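Local coordinates for LRA-12 (Uncultured bacterium, PDB 5AEB), which probably hydrolyses beta-lactam antibiotics, carbapenems among them, as a class B3 di-zinc metallo-beta-lactamase, at residues L81-H86 against V224-S229; A214-S219 against E256-L261; F168-K173 against Y179-A184; R22-A27 against K246-R251. One frame throughout, in Å; residues are numbered along the deposited sequence.

Interaction 1 of 4, residues L81-H86 against V224-S229. With ZN (zinc ion), chain D; ZN (zinc ion), chain C.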
loop_
_atom_site.group_PDB
_atom_site.type_symbol
_atom_site.label_atom_id
_atom_site.label_comp_id
_atom_site.label_asym_id
_atom_site.label_seq_id
_atom_site.Cartn_x
_atom_site.Cartn_y
_atom_site.Cartn_z
ATOM N N LEU A 81 -3.166 -0.497 8.103
ATOM C CA LEU A 81 -2.586 -1.511 7.235
ATOM C C LEU A 81 -1.457 -0.932 6.369
ATOM O O LEU A 81 -1.376 0.286 6.185
ATOM C CB LEU A 81 -3.670 -2.105 6.335
ATOM C CG LEU A 81 -4.910 -2.695 7.024
ATOM C CD1 LEU A 81 -5.990 -3.018 5.998
ATOM C CD2 LEU A 81 -4.517 -3.940 7.810
ATOM N N THR A 82 -0.611 -1.810 5.830
ATOM C CA THR A 82 0.335 -1.405 4.805
ATOM C C THR A 82 0.470 -2.483 3.747
ATOM O O THR A 82 0.322 -3.660 4.044
ATOM C CB THR A 82 1.744 -1.033 5.366
ATOM O OG1 THR A 82 2.611 -0.557 4.301
ATOM C CG2 THR A 82 2.425 -2.259 6.037
ATOM N N THR A 83 0.774 -2.080 2.517
ATOM C CA THR A 83 1.045 -3.045 1.453
ATOM C C THR A 83 2.514 -3.517 1.391
ATOM O O THR A 83 2.853 -4.414 0.587
ATOM C CB THR A 83 0.660 -2.433 0.112
ATOM O OG1 THR A 83 1.315 -1.158 -0.007
ATOM C CG2 THR A 83 -0.888 -2.229 0.068
ATOM N N GLN A 84 3.377 -2.954 2.241
ATOM C CA GLN A 84 4.782 -2.923 1.902
ATOM C C GLN A 84 5.586 -2.281 3.025
ATOM O O GLN A 84 5.394 -1.089 3.282
ATOM C CB GLN A 84 4.898 -1.927 0.700
ATOM C CG GLN A 84 5.780 -2.361 -0.376
ATOM C CD GLN A 84 6.187 -1.217 -1.247
ATOM O OE1 GLN A 84 7.265 -0.614 -1.016
ATOM N NE2 GLN A 84 5.351 -0.914 -2.297
ATOM N N ALA A 85 6.578 -2.975 3.584
ATOM C CA ALA A 85 7.367 -2.334 4.645
ATOM C C ALA A 85 8.597 -1.564 4.136
ATOM O O ALA A 85 9.745 -1.978 4.341
ATOM C CB ALA A 85 7.758 -3.341 5.722
ATOM N N HIS A 86 8.349 -0.462 3.435
ATOM C CA HIS A 86 9.398 0.439 3.000
ATOM C C HIS A 86 9.070 1.790 3.525
ATOM O O HIS A 86 7.906 2.112 3.694
ATOM C CB HIS A 86 9.494 0.528 1.477
ATOM C CG HIS A 86 10.294 -0.580 0.834
ATOM N ND1 HIS A 86 10.161 -0.906 -0.475
ATOM C CD2 HIS A 86 11.251 -1.447 1.362
ATOM C CE1 HIS A 86 10.984 -1.942 -0.751
ATOM N NE2 HIS A 86 11.666 -2.252 0.369
ATOM N N VAL A 224 -6.055 -0.219 -7.459
ATOM C CA VAL A 224 -5.199 0.913 -7.160
ATOM C C VAL A 224 -3.865 0.346 -6.696
ATOM O O VAL A 224 -3.740 -0.875 -6.495
ATOM C CB VAL A 224 -5.818 1.836 -6.084
ATOM C CG1 VAL A 224 -7.126 2.450 -6.581
ATOM C CG2 VAL A 224 -6.042 1.036 -4.809
ATOM N N ALA A 225 -2.868 1.207 -6.502
ATOM C CA ALA A 225 -1.534 0.702 -6.178
ATOM C C ALA A 225 -0.857 1.538 -5.094
ATOM O O ALA A 225 -1.438 2.506 -4.604
ATOM C CB ALA A 225 -0.678 0.586 -7.445
ATOM N N SER A 226 0.348 1.141 -4.695
ATOM C CA SER A 226 1.077 1.831 -3.649
ATOM C C SER A 226 1.615 3.211 -4.092
ATOM O O SER A 226 1.793 4.096 -3.271
ATOM C CB SER A 226 2.210 0.946 -3.146
ATOM O OG SER A 226 1.659 -0.124 -2.344
ATOM N N HIS A 227 1.860 3.376 -5.386
ATOM C CA HIS A 227 2.261 4.681 -5.948
ATOM C C HIS A 227 1.225 5.131 -6.945
ATOM O O HIS A 227 0.770 4.323 -7.756
ATOM C CB HIS A 227 3.642 4.593 -6.620
ATOM C CG HIS A 227 4.789 4.462 -5.641
ATOM N ND1 HIS A 227 5.571 5.508 -5.285
ATOM C CD2 HIS A 227 5.282 3.356 -4.960
ATOM C CE1 HIS A 227 6.477 5.088 -4.357
ATOM N NE2 HIS A 227 6.314 3.772 -4.181
ATOM N N ALA A 228 0.874 6.425 -6.937
ATOM C CA ALA A 228 -0.137 6.930 -7.856
ATOM C C ALA A 228 0.264 6.624 -9.302
ATOM O O ALA A 228 -0.566 6.194 -10.105
ATOM C CB ALA A 228 -0.385 8.412 -7.656
ATOM N N SER A 229 1.544 6.792 -9.611
ATOM C CA SER A 229 2.000 6.618 -10.967
ATOM C C SER A 229 1.763 5.184 -11.436
ATOM O O SER A 229 1.505 4.982 -12.611
ATOM C CB SER A 229 3.470 7.028 -11.130
ATOM O OG SER A 229 4.301 6.233 -10.295
HETATM ZN ZN ZN D . 8.875 -0.459 -1.827
HETATM ZN ZN ZN C . 7.119 2.528 -2.794
HETATM O O HOH W 1 7.189 1.110 -4.035
HETATM O O HOH W 2 8.519 1.345 -2.196
#
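T83 and S226 meet hydroxyl to hydroxyl beside the di-zinc site, where loops from the two sheets of the metallo-beta-lactamase αβ/βα fold converge. T83 OG1 lies 2.6 Å from S226 OG, a short hydrogen bond in which either side may donate. T83 has OG1 between its backbone N and carbonyl carbon (chi1 53°), while S226 carries OG beside its own N (chi1 -73°); these torsions direct each oxygen across the gap. Both hydroxyls have further hydrogen bonds elsewhere, which satisfies these buried groups.

Q84 extends alongside the serine, its amide nitrogen NE2 3.7 Å from S226 CB, and the two ends of the amide serve different tasks. OE1 binds one zinc at 1.8 Å, a site shared with H86 ND1 and completed by H161. NE2 instead donates to a zinc-bound water at 3.2 Å. That water sits on the second zinc, which H227 NE2 binds at 2.0 Å and D88 and H89 complete; Q84 thus bonds to the first metal and to a ligand of the second. D37 accepts a hydrogen bond at H227 ND1, a second-shell hold on the ring. A separate water bridges the metals, 1.9 Å from each zinc, and lies in the plane of the H227 imidazole, off its edge.

Interaction 2 of 4, residues A214-S219 against E256-L261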
loop_
_atom_site.group_PDB
_atom_site.type_symbol
_atom_site.label_atom_id
_atom_site.label_comp_id
_atom_site.label_asym_id
_atom_site.label_seq_id
_atom_site.Cartn_x
_atom_site.Cartn_y
_atom_site.Cartn_z
ATOM N N ALA A 214 -0.106 -15.310 -9.181
ATOM C CA ALA A 214 -1.261 -15.023 -8.341
ATOM C C ALA A 214 -1.967 -13.711 -8.752
ATOM O O ALA A 214 -3.192 -13.656 -8.822
ATOM C CB ALA A 214 -0.855 -14.966 -6.876
ATOM N N MET A 215 -1.196 -12.667 -9.008
ATOM C CA MET A 215 -1.797 -11.350 -9.388
ATOM C C MET A 215 -2.490 -11.319 -10.743
ATOM O O MET A 215 -3.514 -10.630 -10.900
ATOM C CB MET A 215 -0.803 -10.190 -9.244
ATOM C CG MET A 215 -0.530 -9.830 -7.776
ATOM S SD MET A 215 0.717 -8.546 -7.566
ATOM C CE MET A 215 -0.400 -7.138 -7.534
ATOM N N LYS A 216 -1.921 -12.006 -11.729
ATOM C CA LYS A 216 -2.541 -12.121 -13.057
ATOM C C LYS A 216 -3.943 -12.728 -12.955
ATOM O O LYS A 216 -4.854 -12.329 -13.698
ATOM C CB LYS A 216 -1.687 -12.937 -14.042
ATOM C CG LYS A 216 -0.473 -12.180 -14.603
ATOM C CD LYS A 216 0.610 -13.121 -15.141
ATOM C CE LYS A 216 2.001 -12.468 -15.135
ATOM N NZ LYS A 216 2.500 -12.228 -16.521
ATOM N N ASN A 217 -4.125 -13.671 -12.037
ATOM C CA ASN A 217 -5.405 -14.385 -11.936
ATOM C C ASN A 217 -6.475 -13.740 -11.047
ATOM O O ASN A 217 -7.563 -14.262 -10.937
ATOM C CB ASN A 217 -5.162 -15.822 -11.476
ATOM C CG ASN A 217 -4.403 -16.636 -12.512
ATOM O OD1 ASN A 217 -3.507 -17.404 -12.174
ATOM N ND2 ASN A 217 -4.741 -16.445 -13.769
ATOM N N LEU A 218 -6.139 -12.648 -10.373
ATOM C CA LEU A 218 -7.088 -11.939 -9.530
ATOM C C LEU A 218 -8.194 -11.296 -10.401
ATOM O O LEU A 218 -7.925 -10.902 -11.541
ATOM C CB LEU A 218 -6.368 -10.859 -8.743
ATOM C CG LEU A 218 -5.476 -11.373 -7.598
ATOM C CD1 LEU A 218 -4.715 -10.256 -6.918
ATOM C CD2 LEU A 218 -6.325 -12.147 -6.595
ATOM N N SER A 219 -9.419 -11.224 -9.883
ATOM C CA SER A 219 -10.453 -10.390 -10.510
ATOM C C SER A 219 -11.066 -9.345 -9.563
ATOM O O SER A 219 -11.229 -9.581 -8.351
ATOM C CB SER A 219 -11.540 -11.227 -11.202
ATOM O OG SER A 219 -11.941 -12.256 -10.353
ATOM N N GLU A 256 -1.064 -4.630 -18.538
ATOM C CA GLU A 256 0.135 -4.042 -19.170
ATOM C C GLU A 256 1.248 -3.926 -18.120
ATOM O O GLU A 256 2.414 -4.235 -18.387
ATOM C CB GLU A 256 -0.128 -2.643 -19.763
ATOM C CG GLU A 256 -0.642 -2.613 -21.191
ATOM C CD GLU A 256 -1.207 -1.246 -21.615
ATOM O OE1 GLU A 256 -1.045 -0.246 -20.875
ATOM O OE2 GLU A 256 -1.844 -1.169 -22.685
ATOM N N SER A 257 0.866 -3.498 -16.922
ATOM C CA SER A 257 1.802 -3.305 -15.857
ATOM C C SER A 257 2.421 -4.655 -15.418
ATOM O O SER A 257 3.642 -4.753 -15.224
ATOM C CB SER A 257 1.109 -2.576 -14.709
ATOM O OG SER A 257 1.956 -2.477 -13.611
ATOM N N LEU A 258 1.605 -5.700 -15.302
ATOM C CA LEU A 258 2.150 -6.985 -14.880
ATOM C C LEU A 258 3.044 -7.631 -15.961
ATOM O O LEU A 258 3.998 -8.350 -15.640
ATOM C CB LEU A 258 1.053 -7.952 -14.438
ATOM C CG LEU A 258 0.322 -7.648 -13.126
ATOM C CD1 LEU A 258 -0.770 -8.677 -12.919
ATOM C CD2 LEU A 258 1.255 -7.591 -11.917
ATOM N N ASP A 259 2.695 -7.404 -17.232
ATOM C CA ASP A 259 3.507 -7.813 -18.365
ATOM C C ASP A 259 4.913 -7.225 -18.223
ATOM O O ASP A 259 5.888 -7.967 -18.210
ATOM C CB ASP A 259 2.859 -7.305 -19.654
ATOM C CG ASP A 259 3.257 -8.100 -20.860
ATOM O OD1 ASP A 259 4.114 -9.004 -20.762
ATOM O OD2 ASP A 259 2.695 -7.825 -21.935
ATOM N N LYS A 260 4.995 -5.896 -18.103
ATOM C CA LYS A 260 6.256 -5.182 -17.869
ATOM C C LYS A 260 7.017 -5.731 -16.658
ATOM O O LYS A 260 8.215 -5.979 -16.726
ATOM C CB LYS A 260 5.993 -3.710 -17.677
ATOM C CG LYS A 260 5.839 -2.971 -18.998
ATOM C CD LYS A 260 4.800 -1.856 -18.937
ATOM C CE LYS A 260 5.254 -0.690 -18.050
ATOM N NZ LYS A 260 4.120 0.023 -17.392
ATOM N N LEU A 261 6.310 -5.976 -15.564
ATOM C CA LEU A 261 6.978 -6.452 -14.382
ATOM C C LEU A 261 7.438 -7.916 -14.545
ATOM O O LEU A 261 8.433 -8.326 -13.951
ATOM C CB LEU A 261 6.101 -6.241 -13.147
ATOM C CG LEU A 261 5.698 -4.791 -12.827
ATOM C CD1 LEU A 261 4.676 -4.825 -11.721
ATOM C CD2 LEU A 261 6.875 -3.887 -12.454
#
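L258 pushes its CD1 methyl over the backbone between M215 and K216, a helix-against-helix contact in which helix 251-267 packs on the C-terminal end of helix 204-216, outside the five-stranded sheet. The evidence is in the approach distances: L258 CD1 stands 3.7 Å from K216 N and 3.8 Å from M215 C, so the methyl rests on the peptide link itself. The leucine has CG beside its backbone N and CD1 extended from CA (chi2 177°), which carries this branch across the gap to make the closest contacts, while CD2 sits further off, beside the M215 side chain.

Side-chain carbons frame the same methyl. M215 CB comes to 4.0 Å of L258 CD1, and K216 CG lies 3.9 Å from that atom. The lysine and leucine chains run antiparallel past one another, with the aliphatic part of the lysine alongside the leucine. Its ammonium ends near D259, but NZ and OD1 are 5.6 Å apart, too far for a salt bridge, so any attraction is probably weak. The thioether of M215 continues past the leucine, bends at chi3 (92°) and reaches A184 of strand 178-184, which ties the helix to the sheet beneath.

Polar links complete the join: Y254 OH bonds to M215 O, and R251 NH2 and NH1 donate to K216 O and L218 O.

Interaction 3 of 4, residues F168-K173 against Y179-A184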
loop_
_atom_site.group_PDB
_atom_site.type_symbol
_atom_site.label_atom_id
_atom_site.label_comp_id
_atom_site.label_asym_id
_atom_site.label_seq_id
_atom_site.Cartn_x
_atom_site.Cartn_y
_atom_site.Cartn_z
ATOM N N PHE A 168 -4.772 -5.986 -0.808
ATOM C CA PHE A 168 -6.043 -6.142 -0.144
ATOM C C PHE A 168 -7.159 -6.124 -1.175
ATOM O O PHE A 168 -7.219 -5.263 -2.046
ATOM C CB PHE A 168 -6.291 -5.069 0.932
ATOM C CG PHE A 168 -5.203 -4.986 1.949
ATOM C CD1 PHE A 168 -5.215 -5.814 3.061
ATOM C CD2 PHE A 168 -4.135 -4.119 1.763
ATOM C CE1 PHE A 168 -4.180 -5.760 3.999
ATOM C CE2 PHE A 168 -3.113 -4.051 2.681
ATOM C CZ PHE A 168 -3.125 -4.890 3.794
ATOM N N LEU A 169 -8.021 -7.115 -1.058
ATOM C CA LEU A 169 -9.179 -7.291 -1.904
ATOM C C LEU A 169 -10.433 -7.141 -1.025
ATOM O O LEU A 169 -10.560 -7.807 0.030
ATOM C CB LEU A 169 -9.120 -8.697 -2.506
ATOM C CG LEU A 169 -10.126 -9.190 -3.545
ATOM C CD1 LEU A 169 -9.944 -8.370 -4.822
ATOM C CD2 LEU A 169 -9.800 -10.688 -3.776
ATOM N N PHE A 170 -11.329 -6.238 -1.432
ATOM C CA PHE A 170 -12.574 -5.991 -0.689
ATOM C C PHE A 170 -13.656 -5.366 -1.555
ATOM O O PHE A 170 -13.358 -4.673 -2.542
ATOM C CB PHE A 170 -12.349 -5.101 0.551
ATOM C CG PHE A 170 -12.072 -3.665 0.222
ATOM C CD1 PHE A 170 -10.815 -3.276 -0.276
ATOM C CD2 PHE A 170 -13.061 -2.692 0.400
ATOM C CE1 PHE A 170 -10.551 -1.953 -0.612
ATOM C CE2 PHE A 170 -12.794 -1.354 0.094
ATOM C CZ PHE A 170 -11.552 -0.982 -0.418
ATOM N N ASP A 171 -14.904 -5.628 -1.159
ATOM C CA ASP A 171 -16.072 -5.004 -1.755
ATOM C C ASP A 171 -16.501 -3.729 -1.023
ATOM O O ASP A 171 -16.506 -3.698 0.200
ATOM C CB ASP A 171 -17.230 -6.001 -1.767
ATOM C CG ASP A 171 -16.971 -7.151 -2.686
ATOM O OD1 ASP A 171 -16.353 -6.921 -3.747
ATOM O OD2 ASP A 171 -17.379 -8.284 -2.381
ATOM N N THR A 172 -16.808 -2.679 -1.787
ATOM C CA THR A 172 -17.568 -1.535 -1.291
ATOM C C THR A 172 -18.796 -1.305 -2.129
ATOM O O THR A 172 -18.903 -1.817 -3.240
ATOM C CB THR A 172 -16.888 -0.182 -1.513
ATOM O OG1 THR A 172 -15.630 -0.331 -2.151
ATOM C CG2 THR A 172 -16.789 0.575 -0.261
ATOM N N LYS A 173 -19.670 -0.436 -1.638
ATOM C CA LYS A 173 -20.821 -0.017 -2.407
ATOM C C LYS A 173 -21.081 1.488 -2.279
ATOM O O LYS A 173 -20.784 2.109 -1.246
ATOM C CB LYS A 173 -22.047 -0.823 -1.987
ATOM C CG LYS A 173 -22.453 -0.601 -0.537
ATOM C CD LYS A 173 -23.778 -1.276 -0.212
ATOM C CE LYS A 173 -23.633 -2.775 0.010
ATOM N NZ LYS A 173 -24.978 -3.418 0.127
ATOM N N TYR A 179 -18.655 -2.600 -5.789
ATOM C CA TYR A 179 -17.370 -2.706 -6.505
ATOM C C TYR A 179 -16.388 -3.604 -5.762
ATOM O O TYR A 179 -16.248 -3.525 -4.532
ATOM C CB TYR A 179 -16.695 -1.350 -6.677
ATOM C CG TYR A 179 -17.476 -0.343 -7.461
ATOM C CD1 TYR A 179 -17.380 -0.302 -8.835
ATOM C CD2 TYR A 179 -18.320 0.574 -6.821
ATOM C CE1 TYR A 179 -18.096 0.630 -9.574
ATOM C CE2 TYR A 179 -19.057 1.507 -7.549
ATOM C CZ TYR A 179 -18.925 1.526 -8.935
ATOM O OH TYR A 179 -19.610 2.424 -9.714
ATOM N N ARG A 180 -15.704 -4.448 -6.519
ATOM C CA ARG A 180 -14.654 -5.274 -5.965
ATOM C C ARG A 180 -13.337 -4.499 -6.180
ATOM O O ARG A 180 -12.924 -4.255 -7.308
ATOM C CB ARG A 180 -14.701 -6.635 -6.671
ATOM C CG ARG A 180 -13.500 -7.538 -6.472
ATOM C CD ARG A 180 -13.417 -8.146 -5.089
ATOM N NE ARG A 180 -14.667 -8.746 -4.631
ATOM C CZ ARG A 180 -14.958 -10.042 -4.647
ATOM N NH1 ARG A 180 -14.095 -10.916 -5.136
ATOM N NH2 ARG A 180 -16.136 -10.452 -4.178
ATOM N N ILE A 181 -12.699 -4.088 -5.097
ATOM C CA ILE A 181 -11.508 -3.254 -5.175
ATOM C C ILE A 181 -10.255 -4.071 -4.817
ATOM O O ILE A 181 -10.259 -4.761 -3.810
ATOM C CB ILE A 181 -11.596 -2.093 -4.164
ATOM C CG1 ILE A 181 -12.929 -1.308 -4.317
ATOM C CG2 ILE A 181 -10.346 -1.220 -4.244
ATOM C CD1 ILE A 181 -12.884 -0.229 -5.375
ATOM N N LEU A 182 -9.215 -3.993 -5.654
ATOM C CA LEU A 182 -7.860 -4.466 -5.324
ATOM C C LEU A 182 -6.944 -3.297 -4.996
ATOM O O LEU A 182 -6.704 -2.407 -5.844
ATOM C CB LEU A 182 -7.246 -5.211 -6.504
ATOM C CG LEU A 182 -5.824 -5.786 -6.399
ATOM C CD1 LEU A 182 -5.699 -6.817 -5.291
ATOM C CD2 LEU A 182 -5.460 -6.393 -7.734
ATOM N N ILE A 183 -6.457 -3.267 -3.766
ATOM C CA ILE A 183 -5.385 -2.336 -3.433
ATOM C C ILE A 183 -4.141 -3.166 -3.637
ATOM O O ILE A 183 -3.833 -4.014 -2.809
ATOM C CB ILE A 183 -5.467 -1.837 -1.992
ATOM C CG1 ILE A 183 -6.800 -1.083 -1.765
ATOM C CG2 ILE A 183 -4.234 -0.992 -1.664
ATOM C CD1 ILE A 183 -7.025 -0.678 -0.324
ATOM N N ALA A 184 -3.460 -2.971 -4.772
ATOM C CA ALA A 184 -2.402 -3.909 -5.158
ATOM C C ALA A 184 -1.045 -3.381 -4.800
ATOM O O ALA A 184 -0.744 -2.170 -4.978
ATOM C CB ALA A 184 -2.443 -4.213 -6.657
#
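D171 and R180 face each other at a non-hydrogen-bonded pair of the antiparallel hairpin formed by strands 166-173 and 178-184. The arginine bends at chi2 and chi3 (73° and 48°), turning it across to the partner strand to grip the carboxylate side-on. NE reaches OD1 of D171 at 2.6 Å, almost straight and within the guanidinium plane, but on the syn side out of the carboxylate plane; NH2 bonds less straight to OD2, at 3.1 Å, on its syn lone pair. The two flat groups are twisted 38° apart. L169 CD1 packs on R180 CD at 3.5 Å.

The other face of the hairpin is mostly apolar. F170 has CG between backbone N and carbonyl carbon, laying its ring beside I181, whose CB stands over one ring face, 4.1 Å from the centroid, a CH-pi contact. F170 CE1 also meets I183 CD1 at 3.8 Å. T172 OG1, 3.6 Å from I181 CG1, is buried without a polar partner.

F168, F170 and T172 each exchange two backbone hydrogen bonds with I183, I181 and Y179. The chemistry implies a charged clasp at the D171/R180 end of one face and mainly hydrophobic closure on the F168/F170/I181/I183 face.

Interaction 4 of 4, residues R22-A27 against K246-R251. With SO4 (sulfate ion), chain F.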
loop_
_atom_site.group_PDB
_atom_site.type_symbol
_atom_site.label_atom_id
_atom_site.label_comp_id
_atom_site.label_asym_id
_atom_site.label_seq_id
_atom_site.Cartn_x
_atom_site.Cartn_y
_atom_site.Cartn_z
ATOM N N ARG A 22 -4.963 16.883 -3.295
ATOM C CA ARG A 22 -6.290 17.010 -2.756
ATOM C C ARG A 22 -6.947 15.627 -2.617
ATOM O O ARG A 22 -7.053 14.897 -3.611
ATOM C CB ARG A 22 -7.116 17.910 -3.668
ATOM C CG ARG A 22 -8.450 18.278 -3.086
ATOM C CD ARG A 22 -9.236 19.154 -4.041
ATOM N NE ARG A 22 -10.509 19.470 -3.425
ATOM C CZ ARG A 22 -11.678 19.452 -4.052
ATOM N NH1 ARG A 22 -11.743 19.126 -5.341
ATOM N NH2 ARG A 22 -12.783 19.764 -3.383
ATOM N N PRO A 23 -7.378 15.266 -1.385
ATOM C CA PRO A 23 -7.969 13.940 -1.129
ATOM C C PRO A 23 -9.316 13.794 -1.848
ATOM O O PRO A 23 -10.006 14.791 -2.068
ATOM C CB PRO A 23 -8.156 13.925 0.394
ATOM C CG PRO A 23 -8.311 15.369 0.771
ATOM C CD PRO A 23 -7.414 16.129 -0.185
ATOM N N PHE A 24 -9.646 12.575 -2.264
ATOM C CA PHE A 24 -10.882 12.298 -3.005
ATOM C C PHE A 24 -11.426 10.906 -2.770
ATOM O O PHE A 24 -10.694 9.981 -2.369
ATOM C CB PHE A 24 -10.705 12.547 -4.519
ATOM C CG PHE A 24 -9.801 11.563 -5.225
ATOM C CD1 PHE A 24 -8.405 11.691 -5.159
ATOM C CD2 PHE A 24 -10.337 10.545 -6.020
ATOM C CE1 PHE A 24 -7.566 10.795 -5.832
ATOM C CE2 PHE A 24 -9.508 9.638 -6.674
ATOM C CZ PHE A 24 -8.117 9.764 -6.590
ATOM N N ARG A 25 -12.713 10.771 -3.049
ATOM C CA ARG A 25 -13.402 9.503 -3.050
ATOM C C ARG A 25 -13.154 8.793 -4.403
ATOM O O ARG A 25 -13.423 9.333 -5.469
ATOM C CB ARG A 25 -14.899 9.772 -2.833
ATOM C CG ARG A 25 -15.764 8.560 -2.538
ATOM C CD ARG A 25 -17.230 8.990 -2.402
ATOM N NE ARG A 25 -18.073 7.817 -2.159
ATOM C CZ ARG A 25 -19.375 7.719 -2.459
ATOM N NH1 ARG A 25 -20.012 8.732 -3.029
ATOM N NH2 ARG A 25 -20.036 6.584 -2.195
ATOM N N ILE A 26 -12.615 7.580 -4.324
ATOM C CA ILE A 26 -12.414 6.744 -5.470
ATOM C C ILE A 26 -13.720 5.985 -5.772
ATOM O O ILE A 26 -14.238 6.061 -6.886
ATOM C CB ILE A 26 -11.239 5.752 -5.223
ATOM C CG1 ILE A 26 -9.922 6.531 -4.981
ATOM C CG2 ILE A 26 -11.095 4.773 -6.379
ATOM C CD1 ILE A 26 -8.953 5.802 -4.066
ATOM N N ALA A 27 -14.239 5.260 -4.778
ATOM C CA ALA A 27 -15.377 4.352 -4.994
ATOM C C ALA A 27 -15.970 3.904 -3.656
ATOM O O ALA A 27 -15.240 3.490 -2.779
ATOM C CB ALA A 27 -14.934 3.143 -5.810
ATOM N N LYS A 246 -15.890 4.693 -12.306
ATOM C CA LYS A 246 -15.604 4.033 -13.588
ATOM C C LYS A 246 -14.242 4.397 -14.204
ATOM O O LYS A 246 -13.643 3.573 -14.911
ATOM C CB LYS A 246 -16.782 4.177 -14.561
ATOM C CG LYS A 246 -18.002 3.397 -14.050
ATOM C CD LYS A 246 -19.264 3.726 -14.807
ATOM C CE LYS A 246 -20.462 3.028 -14.192
ATOM N NZ LYS A 246 -21.656 3.279 -15.068
ATOM N N SER A 247 -13.717 5.578 -13.873
ATOM C CA SER A 247 -12.414 5.975 -14.388
ATOM C C SER A 247 -11.263 5.137 -13.819
ATOM O O SER A 247 -10.138 5.159 -14.349
ATOM C CB SER A 247 -12.170 7.473 -14.239
ATOM O OG SER A 247 -12.629 7.946 -12.992
ATOM N N PHE A 248 -11.574 4.340 -12.795
ATOM C CA PHE A 248 -10.606 3.450 -12.176
ATOM C C PHE A 248 -10.750 1.987 -12.607
ATOM O O PHE A 248 -10.004 1.115 -12.157
ATOM C CB PHE A 248 -10.636 3.633 -10.644
ATOM C CG PHE A 248 -10.164 4.989 -10.209
ATOM C CD1 PHE A 248 -8.807 5.280 -10.147
ATOM C CD2 PHE A 248 -11.078 5.995 -9.908
ATOM C CE1 PHE A 248 -8.382 6.545 -9.767
ATOM C CE2 PHE A 248 -10.662 7.250 -9.521
ATOM C CZ PHE A 248 -9.313 7.534 -9.468
ATOM N N MET A 249 -11.709 1.734 -13.499
ATOM C CA MET A 249 -11.858 0.435 -14.118
ATOM C C MET A 249 -10.864 0.366 -15.283
ATOM O O MET A 249 -10.980 1.124 -16.253
ATOM C CB MET A 249 -13.299 0.208 -14.553
ATOM C CG MET A 249 -14.299 0.068 -13.392
ATOM S SD MET A 249 -16.003 -0.216 -14.015
ATOM C CE MET A 249 -16.856 -0.205 -12.435
ATOM N N ASP A 250 -9.872 -0.518 -15.181
ATOM C CA ASP A 250 -8.710 -0.462 -16.092
ATOM C C ASP A 250 -7.952 -1.780 -16.072
ATOM O O ASP A 250 -6.781 -1.841 -15.686
ATOM C CB ASP A 250 -7.798 0.737 -15.700
ATOM C CG ASP A 250 -6.581 0.908 -16.618
ATOM O OD1 ASP A 250 -6.647 0.526 -17.812
ATOM O OD2 ASP A 250 -5.529 1.413 -16.142
ATOM N N ARG A 251 -8.627 -2.848 -16.484
ATOM C CA ARG A 251 -7.988 -4.122 -16.543
ATOM C C ARG A 251 -6.770 -4.128 -17.471
ATOM O O ARG A 251 -5.730 -4.696 -17.106
ATOM C CB ARG A 251 -9.000 -5.215 -16.895
ATOM C CG ARG A 251 -8.430 -6.623 -16.852
ATOM C CD ARG A 251 -7.949 -7.011 -15.472
ATOM N NE ARG A 251 -6.999 -8.123 -15.582
ATOM C CZ ARG A 251 -6.884 -9.109 -14.698
ATOM N NH1 ARG A 251 -7.645 -9.140 -13.601
ATOM N NH2 ARG A 251 -5.971 -10.056 -14.901
HETATM S S SO4 F . -23.545 7.759 -3.313
HETATM O O1 SO4 F . -24.601 7.028 -4.052
HETATM O O2 SO4 F . -23.385 7.103 -1.982
HETATM O O3 SO4 F . -23.925 9.188 -3.166
HETATM O O4 SO4 F . -22.292 7.727 -4.110
#
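F248 supplies the larger share of this contact, its ring meeting I26 with one face and F24 with its rim. I26 CG2 is 3.7 Å from F248 CD2 and 4.0 Å from the centroid, close to the ring normal, a CH-pi contact, with the isoleucine roughly perpendicular to the phenylalanine side chain. CG2 lies opposite the backbone N (CG1 beside that N, chi1 -61°), which presents this methyl to the phenyl.

F24 and F248 point toward each other and meet rim to rim. F24 CE2 touches F248 CZ at 3.5 Å; CZ lies at the F24 edge near the ring plane, with centroids 5.9 Å apart and planes 20° apart, and neither ring covers the other. R25 points its CB away from residues 246-251, and its guanidinium binds a sulfate ion, probably from the crystallisation liquor, NH1 lying 2.7 Å from O4.

I26 and A27 form a classic beta bulge opposite strand 30-32. Strand 24-27 is an edge strand of the seven-stranded sheet, and F248 belongs to a 3-10 segment ahead of helix 251-267, which D250 N-caps. M233 and K236 of helix 233-236 touch F248, H237 stacks on F24, and I222 of strand 222-225 touches both F248 and A27.

Overall arrangement
All four contacts are largely buried, but interaction 1 alone lies at the centre of the chain, about 2 Å from it, against 13 to 16 Å for the rest. Only it uses metals. Interaction 3 shares its sheet: V224 pairs with L182 and A184, so the hairpin adjoins the strand leading to the zinc site. R251 of interaction 4 ties it to interaction 2 through the end of helix 204-216. A27 and M249 of interaction 4 pack on the hairpin, as M215 and L218 of interaction 2 do elsewhere. Chemistry follows place: coordination and hydroxyls at the centre, backbone ladder and salt bridge in the sheet, aliphatic or aromatic contact outside.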